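Local coordinates for brain tumor protein (PDB 6J9R) that probably represses translation as a TRIM-family protein, its coiled-coil domain pairing two subunits into an elongated dimer, at residues E103-P106 / A107-S111. Numbering follows the deposited sequence.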
loop_
_atom_site.group_PDB
_atom_site.type_symbol
_atom_site.label_atom_id
_atom_site.label_comp_id
_atom_site.label_asym_id
_atom_site.label_seq_id
_atom_site.Cartn_x
_atom_site.Cartn_y
_atom_site.Cartn_z
ATOM N N GLU B 103 -53.807 -29.028 28.175
ATOM C CA GLU B 103 -53.831 -30.006 29.265
ATOM C C GLU B 103 -55.014 -29.835 30.217
ATOM O O GLU B 103 -55.398 -30.781 30.893
ATOM C CB GLU B 103 -52.544 -29.940 30.070
ATOM C CG GLU B 103 -51.367 -30.581 29.376
ATOM C CD GLU B 103 -50.035 -30.038 29.854
ATOM O OE1 GLU B 103 -50.038 -29.268 30.836
ATOM O OE2 GLU B 103 -48.996 -30.351 29.239
ATOM N N ARG B 104 -55.601 -28.641 30.260
ATOM C CA ARG B 104 -56.658 -28.380 31.224
ATOM C C ARG B 104 -57.996 -28.584 30.561
ATOM O O ARG B 104 -59.037 -28.650 31.222
ATOM C CB ARG B 104 -56.559 -26.948 31.764
ATOM N N SER B 105 -57.963 -28.732 29.247
ATOM C CA SER B 105 -59.192 -28.868 28.497
ATOM C C SER B 105 -59.742 -30.279 28.671
ATOM O O SER B 105 -59.013 -31.256 28.484
ATOM C CB SER B 105 -58.954 -28.545 27.020
ATOM O OG SER B 105 -60.178 -28.404 26.324
ATOM N N PRO B 106 -61.033 -30.388 29.034
ATOM C CA PRO B 106 -61.733 -31.678 29.035
ATOM C C PRO B 106 -61.754 -32.247 27.619
ATOM O O PRO B 106 -61.624 -33.458 27.422
ATOM C CB PRO B 106 -63.148 -31.326 29.518
ATOM C CG PRO B 106 -63.024 -29.980 30.167
ATOM C CD PRO B 106 -61.905 -29.280 29.461
ATOM N N ALA B 107 -61.889 -31.350 26.646
ATOM C CA ALA B 107 -61.926 -31.709 25.238
ATOM C C ALA B 107 -61.400 -30.549 24.392
ATOM O O ALA B 107 -62.144 -29.619 24.071
ATOM C CB ALA B 107 -63.342 -32.073 24.823
ATOM N N PRO B 108 -60.099 -30.597 24.052
ATOM C CA PRO B 108 -59.391 -29.568 23.277
ATOM C C PRO B 108 -60.018 -29.360 21.902
ATOM O O PRO B 108 -60.045 -30.292 21.093
ATOM C CB PRO B 108 -57.977 -30.136 23.140
ATOM C CG PRO B 108 -57.848 -31.126 24.224
ATOM C CD PRO B 108 -59.207 -31.709 24.419
ATOM N N PRO B 109 -60.494 -28.143 21.624
ATOM C CA PRO B 109 -61.048 -27.834 20.303
ATOM C C PRO B 109 -60.009 -28.042 19.202
ATOM O O PRO B 109 -58.813 -28.018 19.481
ATOM C CB PRO B 109 -61.433 -26.354 20.414
ATOM C CG PRO B 109 -61.472 -26.058 21.862
ATOM C CD PRO B 109 -60.487 -26.972 22.514
ATOM N N SER B 110 -60.454 -28.257 17.971
ATOM C CA SER B 110 -59.519 -28.440 16.868
ATOM C C SER B 110 -58.710 -27.172 16.611
ATOM O O SER B 110 -57.553 -27.253 16.203
ATOM C CB SER B 110 -60.262 -28.856 15.598
ATOM O OG SER B 110 -61.173 -27.849 15.192
ATOM N N SER B 111 -59.301 -26.009 16.876
ATOM C CA SER B 111 -58.616 -24.749 16.622
ATOM C C SER B 111 -57.485 -24.564 17.607
ATOM O O SER B 111 -56.414 -24.078 17.252
ATOM C CB SER B 111 -59.565 -23.563 16.731
ATOM O OG SER B 111 -59.952 -23.353 18.078
#
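Ser105 OG sits over the face of the Ala107-Pro108 peptide. It lies 3.1 Å from Ala107 C, and Pro108 N is 3.2 Å from Ser105 OG. Pro108 N carries no hydrogen, so it cannot donate to the hydroxyl. With Ala107 C and Pro108 N, the hydroxyl oxygen simply packs against a flat peptide group. The first torsion of Ser105 (chi1 -168°) swings OG away from its own N and over the returning chain. Pro108 CG meets Ser105 CB at 4.0 Å, a carbon-on-carbon contact. Pro109 CD lies loosely beside Ser105 OG at 4.1 Å. The bend is made at Pro106, whose backbone is helix-like, followed by a more extended Ala107. The proline rings restrict the backbone on this exposed linker. The Ala107 methyl is directed away from residues 103-106. Pro109 is the N-cap residue of the next helix. Pro108 also packs on Leu9 of the second subunit, while Glu103 forms a salt bridge with Arg17 of that subunit. The linker thus joins the end of the long helix 30-104 to helix 110-128, which folds back alongside it, with the N-terminal helix 7-23 of the partner subunit next to the bend.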